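Flavoprotein (PDB 5V8S) probably transfers electrons as an FMN-dependent oxidoreductase, pairing a di-iron centre in a metallo-beta-lactamase-like domain with a flavodoxin-like domain. Local coordinates at residues Ile120-Phe132 with Phe156-Met168. The protein carries 1 engineered substitution. Numbering follows the deposited sequence.
Sequences IASNFGKRLLEGF and FVMTPWLHWPDTM. With FEO (mu-oxo-diiron), chain C.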
loop_
_atom_site.group_PDB
_atom_site.type_symbol
_atom_site.label_atom_id
_atom_site.label_comp_id
_atom_site.label_asym_id
_atom_site.label_seq_id
_atom_site.Cartn_x
_atom_site.Cartn_y
_atom_site.Cartn_z
ATOM N N ILE A 120 -32.347 11.477 -18.074
ATOM C CA ILE A 120 -32.535 12.386 -16.943
ATOM C C ILE A 120 -31.333 12.285 -16.012
ATOM O O ILE A 120 -30.942 11.181 -15.607
ATOM C CB ILE A 120 -33.837 12.070 -16.186
ATOM C CG1 ILE A 120 -35.031 12.327 -17.097
ATOM C CG2 ILE A 120 -33.932 12.898 -14.902
ATOM C CD1 ILE A 120 -36.308 11.761 -16.559
ATOM N N ALA A 121 -30.779 13.438 -15.633
ATOM C CA ALA A 121 -29.649 13.472 -14.715
ATOM C C ALA A 121 -29.650 14.806 -13.982
ATOM O O ALA A 121 -30.384 15.728 -14.334
ATOM C CB ALA A 121 -28.328 13.274 -15.465
ATOM N N SER A 122 -28.800 14.918 -12.974
ATOM C CA SER A 122 -28.581 16.204 -12.331
ATOM C C SER A 122 -27.756 17.123 -13.237
ATOM O O SER A 122 -27.252 16.723 -14.290
ATOM C CB SER A 122 -27.833 16.004 -11.019
ATOM O OG SER A 122 -26.492 15.613 -11.272
ATOM N N ASN A 123 -27.617 18.381 -12.815
ATOM C CA ASN A 123 -26.829 19.330 -13.596
ATOM C C ASN A 123 -25.392 18.845 -13.781
ATOM O O ASN A 123 -24.852 18.839 -14.895
ATOM C CB ASN A 123 -26.848 20.697 -12.918
ATOM C CG ASN A 123 -26.255 21.768 -13.785
ATOM O OD1 ASN A 123 -26.856 22.193 -14.768
ATOM N ND2 ASN A 123 -25.054 22.194 -13.444
ATOM N N PHE A 124 -24.747 18.441 -12.697
ATOM C CA PHE A 124 -23.390 17.927 -12.843
ATOM C C PHE A 124 -23.387 16.603 -13.591
ATOM O O PHE A 124 -22.446 16.305 -14.330
ATOM C CB PHE A 124 -22.747 17.744 -11.474
ATOM C CG PHE A 124 -21.430 18.398 -11.345
ATOM C CD1 PHE A 124 -20.310 17.833 -11.922
ATOM C CD2 PHE A 124 -21.296 19.568 -10.634
ATOM C CE1 PHE A 124 -19.062 18.437 -11.794
ATOM C CE2 PHE A 124 -20.062 20.180 -10.500
ATOM C CZ PHE A 124 -18.943 19.610 -11.082
ATOM N N GLY A 125 -24.428 15.794 -13.415
ATOM C CA GLY A 125 -24.521 14.554 -14.159
ATOM C C GLY A 125 -24.504 14.778 -15.662
ATOM O O GLY A 125 -23.852 14.038 -16.403
ATOM N N LYS A 126 -25.241 15.788 -16.136
ATOM C CA LYS A 126 -25.205 16.111 -17.558
ATOM C C LYS A 126 -23.785 16.447 -18.010
ATOM O O LYS A 126 -23.322 15.971 -19.051
ATOM C CB LYS A 126 -26.173 17.261 -17.843
ATOM C CG LYS A 126 -26.077 17.790 -19.252
ATOM C CD LYS A 126 -27.221 18.757 -19.535
ATOM C CE LYS A 126 -27.206 19.175 -20.982
ATOM N NZ LYS A 126 -25.914 19.802 -21.310
ATOM N N ARG A 127 -23.075 17.257 -17.228
ATOM C CA ARG A 127 -21.708 17.620 -17.592
ATOM C C ARG A 127 -20.824 16.386 -17.694
ATOM O O ARG A 127 -20.000 16.278 -18.613
ATOM C CB ARG A 127 -21.156 18.606 -16.562
ATOM C CG ARG A 127 -21.853 19.953 -16.627
ATOM C CD ARG A 127 -21.767 20.722 -15.316
ATOM N NE ARG A 127 -20.395 20.956 -14.886
ATOM C CZ ARG A 127 -20.066 21.665 -13.808
ATOM N NH1 ARG A 127 -21.015 22.217 -13.058
ATOM N NH2 ARG A 127 -18.787 21.826 -13.480
ATOM N N LEU A 128 -20.976 15.440 -16.759
ATOM C CA LEU A 128 -20.112 14.267 -16.755
ATOM C C LEU A 128 -20.478 13.284 -17.862
ATOM O O LEU A 128 -19.591 12.633 -18.422
ATOM C CB LEU A 128 -20.136 13.585 -15.379
ATOM C CG LEU A 128 -19.500 14.426 -14.258
ATOM C CD1 LEU A 128 -19.841 13.893 -12.884
ATOM C CD2 LEU A 128 -17.979 14.500 -14.444
ATOM N N LEU A 129 -21.760 13.178 -18.220
ATOM C CA LEU A 129 -22.098 12.286 -19.326
ATOM C C LEU A 129 -21.498 12.779 -20.631
ATOM O O LEU A 129 -21.121 11.976 -21.488
ATOM C CB LEU A 129 -23.613 12.151 -19.473
ATOM C CG LEU A 129 -24.314 11.338 -18.391
ATOM C CD1 LEU A 129 -25.829 11.452 -18.529
ATOM C CD2 LEU A 129 -23.874 9.878 -18.453
ATOM N N GLU A 130 -21.400 14.088 -20.796
ATOM C CA GLU A 130 -20.754 14.619 -21.988
ATOM C C GLU A 130 -19.253 14.356 -21.948
ATOM O O GLU A 130 -18.662 13.915 -22.935
ATOM C CB GLU A 130 -21.028 16.110 -22.095
ATOM C CG GLU A 130 -20.412 16.700 -23.342
ATOM C CD GLU A 130 -20.549 18.204 -23.403
ATOM O OE1 GLU A 130 -19.514 18.909 -23.280
ATOM O OE2 GLU A 130 -21.690 18.676 -23.565
ATOM N N GLY A 131 -18.622 14.604 -20.805
ATOM C CA GLY A 131 -17.181 14.407 -20.721
ATOM C C GLY A 131 -16.761 12.951 -20.855
ATOM O O GLY A 131 -15.731 12.643 -21.463
ATOM N N PHE A 132 -17.522 12.036 -20.255
ATOM C CA PHE A 132 -17.157 10.622 -20.341
ATOM C C PHE A 132 -17.480 10.042 -21.708
ATOM O O PHE A 132 -16.675 9.303 -22.281
ATOM C CB PHE A 132 -17.936 9.805 -19.306
ATOM C CG PHE A 132 -17.542 10.049 -17.874
ATOM C CD1 PHE A 132 -16.300 10.534 -17.523
ATOM C CD2 PHE A 132 -18.446 9.782 -16.869
ATOM C CE1 PHE A 132 -15.976 10.741 -16.186
ATOM C CE2 PHE A 132 -18.125 9.983 -15.548
ATOM C CZ PHE A 132 -16.892 10.461 -15.204
ATOM N N PHE A 156 -37.221 13.859 -7.956
ATOM C CA PHE A 156 -35.767 13.809 -7.948
ATOM C C PHE A 156 -35.237 14.653 -6.800
ATOM O O PHE A 156 -35.583 15.831 -6.670
ATOM C CB PHE A 156 -35.214 14.262 -9.300
ATOM C CG PHE A 156 -35.719 13.423 -10.423
ATOM C CD1 PHE A 156 -35.136 12.212 -10.704
ATOM C CD2 PHE A 156 -36.859 13.791 -11.119
ATOM C CE1 PHE A 156 -35.629 11.398 -11.698
ATOM C CE2 PHE A 156 -37.351 12.989 -12.116
ATOM C CZ PHE A 156 -36.738 11.778 -12.403
ATOM N N VAL A 157 -34.395 14.045 -5.975
ATOM C CA VAL A 157 -33.854 14.695 -4.795
ATOM C C VAL A 157 -32.336 14.693 -4.926
ATOM O O VAL A 157 -31.711 13.625 -4.966
ATOM C CB VAL A 157 -34.290 13.960 -3.523
ATOM C CG1 VAL A 157 -33.675 14.614 -2.306
ATOM C CG2 VAL A 157 -35.829 13.902 -3.431
ATOM N N MET A 158 -31.745 15.880 -4.973
ATOM C CA MET A 158 -30.289 15.966 -5.055
ATOM C C MET A 158 -29.678 15.581 -3.713
ATOM O O MET A 158 -30.112 16.056 -2.659
ATOM C CB MET A 158 -29.857 17.385 -5.426
ATOM C CG MET A 158 -30.416 17.912 -6.743
ATOM S SD MET A 158 -30.156 16.859 -8.179
ATOM C CE MET A 158 -31.817 16.239 -8.462
ATOM N N THR A 159 -28.685 14.707 -3.747
ATOM C CA THR A 159 -27.951 14.310 -2.548
ATOM C C THR A 159 -26.466 14.439 -2.856
ATOM O O THR A 159 -25.743 13.440 -2.962
ATOM C CB THR A 159 -28.335 12.895 -2.103
ATOM O OG1 THR A 159 -28.008 11.951 -3.131
ATOM C CG2 THR A 159 -29.840 12.825 -1.799
ATOM N N PRO A 160 -25.977 15.672 -3.000
ATOM C CA PRO A 160 -24.610 15.873 -3.503
ATOM C C PRO A 160 -23.552 15.290 -2.582
ATOM O O PRO A 160 -23.719 15.210 -1.365
ATOM C CB PRO A 160 -24.482 17.398 -3.587
ATOM C CG PRO A 160 -25.500 17.922 -2.612
ATOM C CD PRO A 160 -26.630 16.937 -2.620
ATOM N N TRP A 161 -22.455 14.856 -3.198
ATOM C CA TRP A 161 -21.265 14.383 -2.495
ATOM C C TRP A 161 -21.501 13.066 -1.772
ATOM O O TRP A 161 -20.795 12.744 -0.809
ATOM C CB TRP A 161 -20.677 15.466 -1.588
ATOM C CG TRP A 161 -20.223 16.648 -2.397
ATOM C CD1 TRP A 161 -20.810 17.886 -2.475
ATOM C CD2 TRP A 161 -19.099 16.685 -3.285
ATOM N NE1 TRP A 161 -20.102 18.693 -3.341
ATOM C CE2 TRP A 161 -19.055 17.978 -3.855
ATOM C CE3 TRP A 161 -18.127 15.749 -3.653
ATOM C CZ2 TRP A 161 -18.073 18.356 -4.759
ATOM C CZ3 TRP A 161 -17.138 16.135 -4.544
ATOM C CH2 TRP A 161 -17.125 17.422 -5.092
ATOM N N LEU A 162 -22.442 12.271 -2.291
ATOM C CA LEU A 162 -22.624 10.880 -1.893
ATOM C C LEU A 162 -22.375 9.940 -3.071
ATOM O O LEU A 162 -23.223 9.098 -3.374
ATOM C CB LEU A 162 -24.034 10.672 -1.327
ATOM C CG LEU A 162 -24.368 11.514 -0.100
ATOM C CD1 LEU A 162 -25.795 11.255 0.416
ATOM C CD2 LEU A 162 -23.350 11.260 1.013
ATOM N N HIS A 163 -21.203 9.999 -3.712
ATOM C CA HIS A 163 -19.951 10.602 -3.212
ATOM C C HIS A 163 -19.388 11.587 -4.245
ATOM O O HIS A 163 -18.259 12.021 -4.128
ATOM C CB HIS A 163 -18.934 9.492 -2.954
ATOM C CG HIS A 163 -18.746 8.602 -4.134
ATOM N ND1 HIS A 163 -17.676 8.703 -4.996
ATOM C CD2 HIS A 163 -19.577 7.679 -4.670
ATOM C CE1 HIS A 163 -17.823 7.823 -5.971
ATOM N NE2 HIS A 163 -18.980 7.206 -5.804
ATOM N N TRP A 164 -20.183 11.952 -5.254
ATOM C CA TRP A 164 -19.799 12.900 -6.297
ATOM C C TRP A 164 -20.793 14.048 -6.336
ATOM O O TRP A 164 -21.916 13.916 -5.843
ATOM C CB TRP A 164 -19.809 12.229 -7.675
ATOM C CG TRP A 164 -18.580 11.414 -8.039
ATOM C CD1 TRP A 164 -17.505 11.093 -7.242
ATOM C CD2 TRP A 164 -18.315 10.837 -9.318
ATOM N NE1 TRP A 164 -16.597 10.359 -7.966
ATOM C CE2 TRP A 164 -17.060 10.204 -9.247
ATOM C CE3 TRP A 164 -19.002 10.824 -10.531
ATOM C CZ2 TRP A 164 -16.499 9.541 -10.327
ATOM C CZ3 TRP A 164 -18.435 10.164 -11.607
ATOM C CH2 TRP A 164 -17.199 9.533 -11.497
ATOM N N PRO A 165 -20.437 15.176 -6.965
ATOM C CA PRO A 165 -21.381 16.303 -7.036
ATOM C C PRO A 165 -22.608 16.021 -7.880
ATOM O O PRO A 165 -23.564 16.814 -7.835
ATOM C CB PRO A 165 -20.542 17.434 -7.647
ATOM C CG PRO A 165 -19.412 16.742 -8.344
ATOM C CD PRO A 165 -19.115 15.535 -7.519
ATOM N N ASP A 166 -22.619 14.928 -8.641
ATOM C CA ASP A 166 -23.749 14.628 -9.510
ATOM C C ASP A 166 -24.831 13.788 -8.847
ATOM O O ASP A 166 -25.869 13.559 -9.467
ATOM C CB ASP A 166 -23.284 13.909 -10.787
ATOM C CG ASP A 166 -22.767 12.490 -10.535
ATOM O OD1 ASP A 166 -22.528 12.118 -9.365
ATOM O OD2 ASP A 166 -22.605 11.748 -11.532
ATOM N N THR A 167 -24.630 13.334 -7.616
ATOM C CA THR A 167 -25.478 12.279 -7.080
ATOM C C THR A 167 -26.868 12.790 -6.726
ATOM O O THR A 167 -27.030 13.856 -6.127
ATOM C CB THR A 167 -24.801 11.597 -5.886
ATOM O OG1 THR A 167 -24.461 12.545 -4.872
ATOM C CG2 THR A 167 -23.550 10.994 -6.315
ATOM N N MET A 168 -27.870 12.017 -7.127
ATOM C CA MET A 168 -29.255 12.260 -6.772
ATOM C C MET A 168 -29.918 10.913 -6.521
ATOM O O MET A 168 -29.362 9.853 -6.814
ATOM C CB MET A 168 -29.986 13.009 -7.897
ATOM C CG MET A 168 -30.147 12.218 -9.165
ATOM S SD MET A 168 -31.197 13.116 -10.341
ATOM C CE MET A 168 -31.442 11.848 -11.566
HETATM FE FE1 FEO C . -19.910 5.893 -7.284
HETATM FE FE2 FEO C . -21.355 2.832 -7.693
HETATM O O FEO C . -20.477 4.393 -8.265
HETATM O O HOH W 1 -27.126 12.546 -12.125
HETATM O O HOH W 2 -18.738 4.327 -6.262
HETATM O O HOH W 3 -19.833 2.716 -6.007
#
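Phe124 and Asp166 bring the two backbones to 4.7 Å between their CA atoms, where the first turn of helix 123-133 meets the type I turn from Trp164 to Thr167. Ser122, the N-cap residue, joins them: its OG accepts from Gly125 N and donates to Asp166 O, with 2.8 Å between OG and that oxygen. The donor stands 27° out of the carbonyl plane, and a water linking Ser122 N to Asp166 O adds a second bridge. With OG between its own N and carbonyl carbon (chi1 70°), the hydroxyl can serve helix and turn at once. The Phe124 ring lies between the Arg127 guanidinium on one face and Pro165 on the other, whose CG sits 3.7 Å from the ring centroid in a CH-pi contact. Further along the helix, Leu128 CD1 packs on Trp164, and the Phe132 ring presents its edge, CZ 3.8 Å from Trp164 CH2. On the strand side, Ile120 CG2 rests off-centre over a face of Phe156. The Asp166 carboxylate, with OD2 beside Leu128 CD1, is hydrogen-bonded to Thr98 OG1 through OD2 and to His97 ND1 through OD1; as a second-shell group it probably orients His97, which binds the same iron as His163, in the loop after strand 152-158. Trp363 of the second subunit packs against Leu128, Trp164 and Pro165. Within the metallo-beta-lactamase fold, strand 118-121 of one sheet and helix 123-133 meet strand 152-158 of the other sheet and the loop that follows it.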